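Local coordinates for protein citrate lyase, subunit 1 (Methanosaeta concilii, PDB 6HXI) that probably cleaves citrate with ATP and coenzyme A to acetyl-CoA and oxaloacetate, as the ATP-grasp-containing subunit of ATP citrate lyase, at residues S123-M135 with K147-I159. Sequence-based numbering, arbitrary orientation.
Sequences SSDYEGDNIFFSM and KVISIHVDSLEGI
Glu127 O takes the backbone N-H of Ser155 in its carbonyl plane, on a lone pair (N to O 3.3 Å), and a weak bond from Ser155 OG, which joins the turn between strands 118-125 and 128-134 to the chain leaving strand 149-154. Further along the strands, His152 ND1 gives its proton to Asn130 OD1 at 2.8 Å; the acceptor lies in the ring plane, but ND1 lies above the amide's carbonyl plane, 40° out of it and not on a lone pair. His152 reaches there with CG anti to its backbone N (chi1 179°), which turns the ring's edge to the 125-128 turn and brings CE1 to 3.2 Å from Asp125 OD1. The other end of the Asn130 amide is held too: ND2 points almost straight at Asp125 OD2 (2.9 Å), meeting it from above the carboxylate plane. Asp125 OD1 accepts from Glu127 N, an Asx turn that ties the carboxylate to the hairpin bend. Replacing Asp125 by an alanine removes both acceptors, and would probably leave Asn130 ND2 without its mate, the amide freer to turn, and Glu127 N without its Asx-turn partner. From Asp129 with Val153 to Phe133 with Ile149 the strands pair antiparallel, with two backbone bonds at each hydrogen-bonded pair. Ile131 CD1 meets Val153 CG2 and Ile159 CD1, both at 3.7 Å. This face, toward helix 173-192, is mostly apolar, with Asp129 a polar exception bonded to Trp187. At the far end Ser134 OG donates to Lys147 O (2.8 Å). Strand 149-154 is thus zipped onto the antiparallel sheet of the ATP-grasp region as an outermost strand within this chain. Across the other face runs a hydrogen-bonded chain from carboxylate through amide to imidazole, which fixes the flip of Asn130: OD1 to His152, ND2 to Asp125.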
loop_
_atom_site.group_PDB
_atom_site.type_symbol
_atom_site.label_atom_id
_atom_site.label_comp_id
_atom_site.label_asym_id
_atom_site.label_seq_id
_atom_site.Cartn_x
_atom_site.Cartn_y
_atom_site.Cartn_z
ATOM N N SER C 123 44.503 39.041 -37.834
ATOM C CA SER C 123 44.810 39.031 -36.412
ATOM C C SER C 123 43.675 39.767 -35.722
ATOM O O SER C 123 42.959 40.525 -36.371
ATOM C CB SER C 123 46.107 39.797 -36.179
ATOM O OG SER C 123 46.796 39.266 -35.065
ATOM N N SER C 124 43.519 39.594 -34.410
ATOM C CA SER C 124 42.467 40.316 -33.710
ATOM C C SER C 124 42.997 41.287 -32.670
ATOM O O SER C 124 44.072 41.063 -32.114
ATOM C CB SER C 124 41.497 39.342 -33.072
ATOM O OG SER C 124 40.868 38.529 -34.045
ATOM N N ASP C 125 42.241 42.369 -32.419
ATOM C CA ASP C 125 42.527 43.371 -31.387
ATOM C C ASP C 125 41.298 43.479 -30.475
ATOM O O ASP C 125 40.343 42.753 -30.716
ATOM C CB ASP C 125 42.994 44.726 -31.976
ATOM C CG ASP C 125 41.995 45.562 -32.779
ATOM O OD1 ASP C 125 40.784 45.227 -32.778
ATOM O OD2 ASP C 125 42.425 46.556 -33.401
ATOM N N TYR C 126 41.296 44.358 -29.449
ATOM C CA TYR C 126 40.148 44.443 -28.527
ATOM C C TYR C 126 38.827 44.923 -29.169
ATOM O O TYR C 126 37.769 44.718 -28.582
ATOM C CB TYR C 126 40.471 45.308 -27.282
ATOM C CG TYR C 126 41.667 44.864 -26.463
ATOM C CD1 TYR C 126 41.651 43.659 -25.760
ATOM C CD2 TYR C 126 42.769 45.694 -26.299
ATOM C CE1 TYR C 126 42.746 43.249 -24.997
ATOM C CE2 TYR C 126 43.864 45.303 -25.526
ATOM C CZ TYR C 126 43.843 44.084 -24.867
ATOM O OH TYR C 126 44.908 43.697 -24.099
ATOM N N GLU C 127 38.882 45.552 -30.351
ATOM C CA GLU C 127 37.694 46.124 -31.005
ATOM C C GLU C 127 37.160 45.289 -32.178
ATOM O O GLU C 127 36.030 45.498 -32.627
ATOM C CB GLU C 127 37.960 47.581 -31.441
ATOM C CG GLU C 127 38.449 48.496 -30.324
ATOM C CD GLU C 127 39.175 49.771 -30.732
ATOM O OE1 GLU C 127 39.468 50.587 -29.829
ATOM O OE2 GLU C 127 39.502 49.933 -31.933
ATOM N N GLY C 128 37.966 44.347 -32.647
ATOM C CA GLY C 128 37.600 43.453 -33.734
ATOM C C GLY C 128 38.782 42.735 -34.334
ATOM O O GLY C 128 39.733 42.397 -33.628
ATOM N N ASP C 129 38.714 42.490 -35.646
ATOM C CA ASP C 129 39.750 41.805 -36.426
ATOM C C ASP C 129 40.404 42.772 -37.395
ATOM O O ASP C 129 39.742 43.673 -37.914
ATOM C CB ASP C 129 39.153 40.611 -37.188
ATOM C CG ASP C 129 38.232 39.749 -36.334
ATOM O OD1 ASP C 129 38.608 39.440 -35.180
ATOM O OD2 ASP C 129 37.132 39.394 -36.817
ATOM N N ASN C 130 41.708 42.609 -37.620
ATOM C CA ASN C 130 42.445 43.452 -38.551
ATOM C C ASN C 130 42.976 42.612 -39.703
ATOM O O ASN C 130 43.611 41.588 -39.467
ATOM C CB ASN C 130 43.578 44.188 -37.843
ATOM C CG ASN C 130 43.104 45.119 -36.762
ATOM O OD1 ASN C 130 42.334 46.048 -37.008
ATOM N ND2 ASN C 130 43.547 44.878 -35.531
ATOM N N ILE C 131 42.671 43.025 -40.941
ATOM C CA ILE C 131 43.146 42.386 -42.171
ATOM C C ILE C 131 44.305 43.238 -42.703
ATOM O O ILE C 131 44.166 44.450 -42.820
ATOM C CB ILE C 131 42.008 42.210 -43.224
ATOM C CG1 ILE C 131 40.796 41.441 -42.611
ATOM C CG2 ILE C 131 42.540 41.529 -44.517
ATOM C CD1 ILE C 131 39.524 41.463 -43.421
ATOM N N PHE C 132 45.438 42.610 -42.993
ATOM C CA PHE C 132 46.638 43.276 -43.510
ATOM C C PHE C 132 46.890 42.795 -44.927
ATOM O O PHE C 132 46.783 41.595 -45.189
ATOM C CB PHE C 132 47.854 43.014 -42.598
ATOM C CG PHE C 132 47.621 43.410 -41.158
ATOM C CD1 PHE C 132 47.773 44.729 -40.748
ATOM C CD2 PHE C 132 47.214 42.474 -40.218
ATOM C CE1 PHE C 132 47.527 45.103 -39.419
ATOM C CE2 PHE C 132 46.963 42.850 -38.892
ATOM C CZ PHE C 132 47.131 44.159 -38.501
ATOM N N PHE C 133 47.153 43.732 -45.853
ATOM C CA PHE C 133 47.403 43.403 -47.245
ATOM C C PHE C 133 48.540 44.238 -47.816
ATOM O O PHE C 133 48.628 45.443 -47.548
ATOM C CB PHE C 133 46.122 43.550 -48.107
ATOM C CG PHE C 133 46.318 43.280 -49.587
ATOM C CD1 PHE C 133 46.302 41.983 -50.084
ATOM C CD2 PHE C 133 46.538 44.324 -50.479
ATOM C CE1 PHE C 133 46.526 41.730 -51.437
ATOM C CE2 PHE C 133 46.768 44.071 -51.840
ATOM C CZ PHE C 133 46.737 42.775 -52.313
ATOM N N SER C 134 49.378 43.602 -48.644
ATOM C CA SER C 134 50.468 44.255 -49.369
ATOM C C SER C 134 50.707 43.564 -50.712
ATOM O O SER C 134 50.289 42.413 -50.901
ATOM C CB SER C 134 51.745 44.290 -48.533
ATOM O OG SER C 134 52.697 45.166 -49.120
ATOM N N MET C 135 51.337 44.265 -51.665
ATOM C CA MET C 135 51.614 43.663 -52.976
ATOM C C MET C 135 53.070 43.200 -53.078
ATOM O O MET C 135 53.525 42.770 -54.146
ATOM C CB MET C 135 51.178 44.567 -54.132
ATOM C CG MET C 135 49.671 44.749 -54.194
ATOM S SD MET C 135 49.120 46.106 -55.245
ATOM C CE MET C 135 50.170 47.419 -54.672
ATOM N N LYS C 147 53.506 50.737 -46.709
ATOM C CA LYS C 147 53.702 49.607 -47.628
ATOM C C LYS C 147 52.578 48.550 -47.483
ATOM O O LYS C 147 52.221 47.880 -48.458
ATOM C CB LYS C 147 55.076 48.966 -47.376
ATOM C CG LYS C 147 55.699 48.273 -48.581
ATOM C CD LYS C 147 57.041 47.661 -48.189
ATOM C CE LYS C 147 57.673 46.839 -49.281
ATOM N NZ LYS C 147 58.992 46.295 -48.859
ATOM N N VAL C 148 52.038 48.413 -46.257
ATOM C CA VAL C 148 50.976 47.472 -45.903
ATOM C C VAL C 148 49.715 48.261 -45.534
ATOM O O VAL C 148 49.779 49.160 -44.696
ATOM C CB VAL C 148 51.417 46.502 -44.750
ATOM C CG1 VAL C 148 50.280 45.580 -44.312
ATOM C CG2 VAL C 148 52.635 45.676 -45.148
ATOM N N ILE C 149 48.572 47.902 -46.144
ATOM C CA ILE C 149 47.277 48.514 -45.831
ATOM C C ILE C 149 46.565 47.681 -44.775
ATOM O O ILE C 149 46.639 46.449 -44.811
ATOM C CB ILE C 149 46.384 48.849 -47.069
ATOM C CG1 ILE C 149 45.991 47.596 -47.895
ATOM C CG2 ILE C 149 47.029 49.921 -47.948
ATOM C CD1 ILE C 149 44.623 47.034 -47.539
ATOM N N SER C 150 45.881 48.349 -43.841
ATOM C CA SER C 150 45.154 47.706 -42.751
ATOM C C SER C 150 43.657 47.981 -42.865
ATOM O O SER C 150 43.269 49.129 -43.085
ATOM C CB SER C 150 45.687 48.200 -41.411
ATOM O OG SER C 150 45.011 47.586 -40.322
ATOM N N ILE C 151 42.822 46.926 -42.715
ATOM C CA ILE C 151 41.345 46.979 -42.764
ATOM C C ILE C 151 40.810 46.437 -41.450
ATOM O O ILE C 151 40.977 45.246 -41.184
ATOM C CB ILE C 151 40.757 46.187 -43.981
ATOM C CG1 ILE C 151 41.360 46.672 -45.337
ATOM C CG2 ILE C 151 39.214 46.229 -43.989
ATOM C CD1 ILE C 151 41.239 45.682 -46.514
ATOM N N HIS C 152 40.161 47.290 -40.643
ATOM C CA HIS C 152 39.589 46.865 -39.377
ATOM C C HIS C 152 38.136 46.418 -39.555
ATOM O O HIS C 152 37.338 47.149 -40.127
ATOM C CB HIS C 152 39.704 47.964 -38.306
ATOM C CG HIS C 152 39.110 47.557 -36.988
ATOM N ND1 HIS C 152 39.757 46.663 -36.144
ATOM C CD2 HIS C 152 37.909 47.874 -36.446
ATOM C CE1 HIS C 152 38.950 46.495 -35.110
ATOM N NE2 HIS C 152 37.821 47.190 -35.251
ATOM N N VAL C 153 37.801 45.222 -39.041
ATOM C CA VAL C 153 36.462 44.629 -39.080
ATOM C C VAL C 153 35.930 44.645 -37.654
ATOM O O VAL C 153 36.471 43.957 -36.789
ATOM C CB VAL C 153 36.455 43.196 -39.694
ATOM C CG1 VAL C 153 35.031 42.705 -39.942
ATOM C CG2 VAL C 153 37.264 43.141 -40.987
ATOM N N ASP C 154 34.919 45.483 -37.390
ATOM C CA ASP C 154 34.313 45.621 -36.066
ATOM C C ASP C 154 33.643 44.300 -35.670
ATOM O O ASP C 154 33.079 43.609 -36.526
ATOM C CB ASP C 154 33.316 46.794 -36.046
ATOM C CG ASP C 154 32.665 47.040 -34.701
ATOM O OD1 ASP C 154 33.292 47.704 -33.851
ATOM O OD2 ASP C 154 31.523 46.567 -34.497
ATOM N N SER C 155 33.754 43.948 -34.374
ATOM C CA SER C 155 33.224 42.721 -33.780
ATOM C C SER C 155 31.731 42.522 -34.022
ATOM O O SER C 155 31.301 41.409 -34.334
ATOM C CB SER C 155 33.524 42.663 -32.283
ATOM O OG SER C 155 34.876 42.308 -32.047
ATOM N N LEU C 156 30.946 43.596 -33.892
ATOM C CA LEU C 156 29.502 43.508 -34.048
ATOM C C LEU C 156 28.995 43.759 -35.465
ATOM O O LEU C 156 27.979 43.167 -35.851
ATOM C CB LEU C 156 28.785 44.428 -33.051
ATOM C CG LEU C 156 29.209 44.323 -31.593
ATOM C CD1 LEU C 156 28.572 45.418 -30.785
ATOM C CD2 LEU C 156 28.871 42.960 -31.002
ATOM N N GLU C 157 29.673 44.630 -36.221
ATOM C CA GLU C 157 29.266 44.989 -37.576
ATOM C C GLU C 157 29.605 43.934 -38.639
ATOM O O GLU C 157 28.820 43.743 -39.569
ATOM C CB GLU C 157 29.823 46.371 -37.977
ATOM C CG GLU C 157 29.218 47.518 -37.181
ATOM C CD GLU C 157 29.989 48.825 -37.152
ATOM O OE1 GLU C 157 29.694 49.657 -36.262
ATOM O OE2 GLU C 157 30.876 49.027 -38.015
ATOM N N GLY C 158 30.757 43.276 -38.509
ATOM C CA GLY C 158 31.194 42.270 -39.475
ATOM C C GLY C 158 31.751 42.859 -40.759
ATOM O O GLY C 158 31.909 44.083 -40.871
ATOM N N ILE C 159 32.080 41.983 -41.738
ATOM C CA ILE C 159 32.674 42.388 -43.030
ATOM C C ILE C 159 31.660 43.081 -43.980
ATOM O O ILE C 159 32.061 43.970 -44.729
ATOM C CB ILE C 159 33.422 41.198 -43.723
ATOM C CG1 ILE C 159 34.519 41.671 -44.687
ATOM C CG2 ILE C 159 32.477 40.195 -44.412
ATOM C CD1 ILE C 159 35.853 41.802 -44.101
HETATM O O HOH W 1 35.222 41.286 -36.053
#